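Local coordinates for protein WZI (Escherichia coli, PDB 2YNK) that takes part in group 1 capsule assembly as an outer-membrane beta-barrel lectin, probably holding capsular polysaccharide at the cell surface, at residues 90-95 and 114-119; 128-133 and 165-170. One frame throughout, in Å; residues are numbered along the deposited sequence.

Interaction 1: residues 90-95 and 114-119; sequences QPADNS and NVEGGE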
loop_
_atom_site.group_PDB
_atom_site.type_symbol
_atom_site.label_atom_id
_atom_site.label_comp_id
_atom_site.label_asym_id
_atom_site.label_seq_id
_atom_site.Cartn_x
_atom_site.Cartn_y
_atom_site.Cartn_z
ATOM N N GLN A 90 2.801 11.375 0.305
ATOM C CA GLN A 90 3.011 12.224 1.480
ATOM C C GLN A 90 1.822 13.180 1.703
ATOM O O GLN A 90 1.276 13.733 0.745
ATOM C CB GLN A 90 4.301 13.011 1.322
ATOM C CG GLN A 90 5.552 12.154 1.467
ATOM C CD GLN A 90 6.011 11.967 2.910
ATOM O OE1 GLN A 90 5.483 12.577 3.853
ATOM N NE2 GLN A 90 7.022 11.121 3.085
ATOM N N PRO A 91 1.410 13.368 2.970
ATOM C CA PRO A 91 0.221 14.158 3.278
ATOM C C PRO A 91 0.458 15.670 3.364
ATOM O O PRO A 91 -0.493 16.436 3.521
ATOM C CB PRO A 91 -0.178 13.615 4.649
ATOM C CG PRO A 91 1.129 13.336 5.295
ATOM C CD PRO A 91 1.994 12.795 4.195
ATOM N N ALA A 92 1.712 16.092 3.296
ATOM C CA ALA A 92 2.038 17.509 3.367
ATOM C C ALA A 92 3.345 17.782 2.646
ATOM O O ALA A 92 4.165 16.870 2.477
ATOM C CB ALA A 92 2.130 17.946 4.814
ATOM N N ASP A 93 3.530 19.032 2.229
ATOM C CA ASP A 93 4.729 19.441 1.495
ATOM C C ASP A 93 6.008 19.310 2.322
ATOM O O ASP A 93 7.093 19.087 1.772
ATOM C CB ASP A 93 4.597 20.883 1.009
ATOM C CG ASP A 93 3.551 21.043 -0.084
ATOM O OD1 ASP A 93 3.329 20.075 -0.854
ATOM O OD2 ASP A 93 2.959 22.148 -0.176
ATOM N N ASN A 94 5.878 19.471 3.634
ATOM C CA ASN A 94 7.009 19.389 4.539
ATOM C C ASN A 94 6.583 18.643 5.782
ATOM O O ASN A 94 5.536 18.923 6.349
ATOM C CB ASN A 94 7.510 20.781 4.927
ATOM C CG ASN A 94 7.836 21.645 3.726
ATOM O OD1 ASN A 94 8.603 21.264 2.849
ATOM N ND2 ASN A 94 7.251 22.824 3.689
ATOM N N SER A 95 7.394 17.682 6.204
ATOM C CA SER A 95 7.020 16.812 7.303
ATOM C C SER A 95 8.235 16.500 8.160
ATOM O O SER A 95 9.373 16.561 7.698
ATOM C CB SER A 95 6.412 15.528 6.742
ATOM O OG SER A 95 5.344 15.069 7.549
ATOM N N ASN A 114 4.226 13.288 14.330
ATOM C CA ASN A 114 4.523 14.054 13.120
ATOM C C ASN A 114 4.093 15.523 13.262
ATOM O O ASN A 114 3.031 15.821 13.821
ATOM C CB ASN A 114 3.791 13.470 11.911
ATOM C CG ASN A 114 3.974 11.984 11.766
ATOM O OD1 ASN A 114 5.085 11.498 11.556
ATOM N ND2 ASN A 114 2.870 11.249 11.846
ATOM N N VAL A 115 4.918 16.425 12.732
ATOM C CA VAL A 115 4.570 17.822 12.574
ATOM C C VAL A 115 4.705 18.169 11.097
ATOM O O VAL A 115 5.600 17.666 10.414
ATOM C CB VAL A 115 5.480 18.736 13.397
ATOM C CG1 VAL A 115 6.873 18.762 12.803
ATOM C CG2 VAL A 115 4.903 20.142 13.445
ATOM N N GLU A 116 3.821 19.046 10.615
ATOM C CA GLU A 116 3.666 19.283 9.178
ATOM C C GLU A 116 3.630 20.749 8.749
ATOM O O GLU A 116 3.269 21.631 9.522
ATOM C CB GLU A 116 2.396 18.591 8.695
ATOM C CG GLU A 116 2.594 17.113 8.433
ATOM C CD GLU A 116 1.289 16.345 8.388
ATOM O OE1 GLU A 116 0.207 17.005 8.302
ATOM O OE2 GLU A 116 1.358 15.082 8.438
ATOM N N GLY A 117 3.990 20.978 7.490
ATOM C CA GLY A 117 4.027 22.291 6.901
ATOM C C GLY A 117 3.514 22.232 5.478
ATOM O O GLY A 117 3.982 21.428 4.685
ATOM N N GLY A 118 2.555 23.100 5.152
ATOM C CA GLY A 118 1.987 23.154 3.813
ATOM C C GLY A 118 1.151 21.923 3.565
ATOM O O GLY A 118 1.506 21.083 2.740
ATOM N N GLU A 119 0.046 21.817 4.302
ATOM C CA GLU A 119 -0.862 20.669 4.213
ATOM C C GLU A 119 -1.341 20.407 2.788
ATOM O O GLU A 119 -1.773 21.329 2.089
ATOM C CB GLU A 119 -2.103 20.886 5.087
ATOM C CG GLU A 119 -1.881 20.741 6.585
ATOM C CD GLU A 119 -3.180 20.867 7.373
ATOM O OE1 GLU A 119 -4.110 21.574 6.906
ATOM O OE2 GLU A 119 -3.269 20.258 8.463
#
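The methyl carbon of Ala-92 packs against the aliphatic stem of Glu-116, CB to CG 3.7 Å, and this is the close-packed part of the contact. Ser-95 approaches the same carbon from further along the chain, OG lying 3.5 Å from Glu-116 CG. The CG of Glu-116 lies beside its backbone N (chi1 -82°) and the chain runs extended beyond it, which carries the carboxylate to Pro-91. There OE2 lies 3.6 Å from Pro-91 CG, the two side chains crossing at about a right angle; the carboxylate's main polar partner is Arg-167. The antiparallel pairing of neighbouring barrel strands 95-104 and 107-116 continues past their ends into the corners at 93-94 and 117-118. Asn-94 and Gly-117 form its hydrogen-bonded pair, Gly-117 N to Asn-94 O 2.8 Å and Asn-94 N to Gly-117 O 2.9 Å. Asp-93 N adds a nearly straight bond to Gly-118 O (2.9 Å, 177° at the hydrogen), which holds Gly-118 although it is exposed. The loose side is the exposed Glu-119 side chain, which comes no nearer than 5.0 Å to residues 90-95. Asp-93 turns OD1 to a salt bridge with Arg-120, while dodecane touches Asn-94, Ser-95 and Glu-116.

Interaction 2: residues 128-133 and 165-170; sequences NANGAY and AMRPMT. With OCT (N-octane), chain B.
Asn-128 ND2 and Arg-167 NH2 lie 3.7 Å apart, both drawn to the Glu-116 carboxylate: NH2 is salt-bridged to OE1, and ND2 gives OE2 a weak hydrogen bond. The amide nitrogen lies in the guanidinium plane, at its edge, with the two planar groups 87° apart. Both are donors, so their closeness is best explained by that shared carboxylate. Asn-130 meets the arginine obliquely, its OD1 3.5 Å from Arg-167 NE and the planes inclined at 60°, while its ND2 bonds to Gln-147 OE1. The bend in the arginine chain at chi3 (107°) brings NH2 to Asn-128, whereas Asn-130 OD1 lies alongside the stem and NE. Ala-129 to Ala-132 form a type II beta turn that interrupts barrel strand 127-138, closed by Ala-132 N to Ala-129 O at 3.1 Å; Gly-131 has the positive phi expected of its third position. From the second position Asn-130 points its CB at the ring of Pro-168, 3.7 Å from CG, and the side chains cross at about a right angle. At the last residue of the turn n-octane C3 is 4.0 Å from Ala-132 CB, and its C8 is 3.4 Å from Thr-170 OG1, a hydroxyl hydrogen-bonded to Gln-147.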
loop_
_atom_site.group_PDB
_atom_site.type_symbol
_atom_site.label_atom_id
_atom_site.label_comp_id
_atom_site.label_asym_id
_atom_site.label_seq_id
_atom_site.Cartn_x
_atom_site.Cartn_y
_atom_site.Cartn_z
ATOM N N ASN A 128 0.302 15.286 14.410
ATOM C CA ASN A 128 -0.468 14.041 14.411
ATOM C C ASN A 128 0.340 12.789 14.766
ATOM O O ASN A 128 1.572 12.802 14.807
ATOM C CB ASN A 128 -1.164 13.856 13.072
ATOM C CG ASN A 128 -0.239 13.334 12.014
ATOM O OD1 ASN A 128 -0.087 12.139 11.882
ATOM N ND2 ASN A 128 0.383 14.221 11.253
ATOM N N ALA A 129 -0.381 11.704 15.019
ATOM C CA ALA A 129 0.229 10.449 15.417
ATOM C C ALA A 129 -0.034 9.345 14.390
ATOM O O ALA A 129 -0.345 8.220 14.766
ATOM C CB ALA A 129 -0.292 10.044 16.788
ATOM N N ASN A 130 0.086 9.678 13.100
ATOM C CA ASN A 130 -0.120 8.715 12.008
ATOM C C ASN A 130 0.963 7.613 12.035
ATOM O O ASN A 130 2.152 7.870 12.274
ATOM C CB ASN A 130 -0.134 9.416 10.637
ATOM C CG ASN A 130 -1.364 10.340 10.425
ATOM O OD1 ASN A 130 -1.462 11.049 9.409
ATOM N ND2 ASN A 130 -2.293 10.334 11.378
ATOM N N GLY A 131 0.547 6.377 11.812
ATOM C CA GLY A 131 1.457 5.268 11.907
ATOM C C GLY A 131 1.591 4.735 13.319
ATOM O O GLY A 131 2.049 3.604 13.488
ATOM N N ALA A 132 1.190 5.515 14.328
ATOM C CA ALA A 132 1.390 5.106 15.723
ATOM C C ALA A 132 0.493 3.940 16.050
ATOM O O ALA A 132 -0.713 4.041 15.886
ATOM C CB ALA A 132 1.124 6.249 16.692
ATOM N N TYR A 133 1.084 2.833 16.497
ATOM C CA TYR A 133 0.311 1.702 17.002
ATOM C C TYR A 133 1.034 0.988 18.132
ATOM O O TYR A 133 2.240 1.156 18.333
ATOM C CB TYR A 133 0.036 0.693 15.881
ATOM C CG TYR A 133 1.290 0.002 15.392
ATOM C CD1 TYR A 133 1.767 -1.156 16.008
ATOM C CD2 TYR A 133 2.015 0.520 14.328
ATOM C CE1 TYR A 133 2.933 -1.778 15.570
ATOM C CE2 TYR A 133 3.171 -0.091 13.875
ATOM C CZ TYR A 133 3.632 -1.240 14.499
ATOM O OH TYR A 133 4.792 -1.829 14.041
ATOM N N ALA A 165 -3.245 6.300 0.151
ATOM C CA ALA A 165 -3.194 7.624 -0.453
ATOM C C ALA A 165 -4.103 8.585 0.298
ATOM O O ALA A 165 -5.012 9.195 -0.280
ATOM C CB ALA A 165 -3.625 7.517 -1.910
HETATM N N MSE A 166 -3.852 8.702 1.596
HETATM C CA MSE A 166 -4.851 9.174 2.557
HETATM C C MSE A 166 -4.270 8.952 3.918
HETATM O O MSE A 166 -3.347 8.159 4.083
HETATM C CB MSE A 166 -6.105 8.309 2.447
HETATM C CG MSE A 166 -5.638 6.871 2.154
HETATM SE SE MSE A 166 -6.509 5.617 3.349
HETATM C CE MSE A 166 -5.156 5.648 4.782
ATOM N N ARG A 167 -4.809 9.631 4.920
ATOM C CA ARG A 167 -4.255 9.528 6.256
ATOM C C ARG A 167 -4.784 8.259 6.886
ATOM O O ARG A 167 -5.987 7.991 6.795
ATOM C CB ARG A 167 -4.609 10.751 7.098
ATOM C CG ARG A 167 -4.123 12.034 6.462
ATOM C CD ARG A 167 -4.393 13.249 7.328
ATOM N NE ARG A 167 -3.151 13.729 7.905
ATOM C CZ ARG A 167 -2.470 14.782 7.484
ATOM N NH1 ARG A 167 -2.907 15.542 6.491
ATOM N NH2 ARG A 167 -1.343 15.096 8.087
ATOM N N PRO A 168 -3.893 7.470 7.516
ATOM C CA PRO A 168 -4.319 6.212 8.112
ATOM C C PRO A 168 -5.338 6.464 9.219
ATOM O O PRO A 168 -5.278 7.507 9.887
ATOM C CB PRO A 168 -3.018 5.618 8.663
ATOM C CG PRO A 168 -2.111 6.786 8.855
ATOM C CD PRO A 168 -2.472 7.759 7.781
HETATM N N MSE A 169 -6.266 5.525 9.399
HETATM C CA MSE A 169 -7.395 5.724 10.288
HETATM C C MSE A 169 -7.191 4.995 11.563
HETATM O O MSE A 169 -6.546 3.939 11.597
HETATM C CB MSE A 169 -8.667 5.188 9.660
HETATM C CG MSE A 169 -8.877 5.761 8.266
HETATM SE SE MSE A 169 -10.514 4.969 7.513
HETATM C CE MSE A 169 -9.723 3.228 6.993
ATOM N N THR A 170 -7.781 5.532 12.624
ATOM C CA THR A 170 -7.656 4.962 13.953
ATOM C C THR A 170 -8.573 3.773 14.100
ATOM O O THR A 170 -9.777 3.874 13.824
ATOM C CB THR A 170 -7.976 5.994 15.031
ATOM O OG1 THR A 170 -6.870 6.893 15.138
ATOM C CG2 THR A 170 -8.216 5.334 16.374
HETATM C C1 OCT B . 0.300 3.481 21.071
HETATM C C2 OCT B . -1.121 3.918 20.770
HETATM C C3 OCT B . -1.163 4.960 19.650
HETATM C C4 OCT B . -2.597 5.412 19.354
HETATM C C5 OCT B . -2.636 6.680 18.500
HETATM C C6 OCT B . -4.055 6.985 18.002
HETATM C C7 OCT B . -4.609 8.352 18.433
HETATM C C8 OCT B . -5.360 9.072 17.323
#

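How the interactions relate
Interactions 1 and 2 lie with their centres about 13 Å apart, on the same side of the chain's centre, and follow in series: 90-95 with 114-119 closes before 128-133 with 165-170 opens. Strands 107-116 and 127-138, consecutive in the chain and neighbours in the closed antiparallel barrel, connect them; Asn-114 N stands 2.7 Å from Asn-128 O, a probable hydrogen bond between these strands. Between side chains the tie is the Glu-116 carboxylate, which joins Arg-167, in the loop before strand 170-176, to strand 107-116, with Asn-128 beside it. Bound alkanes touch both contacts, as suits an outer-membrane barrel.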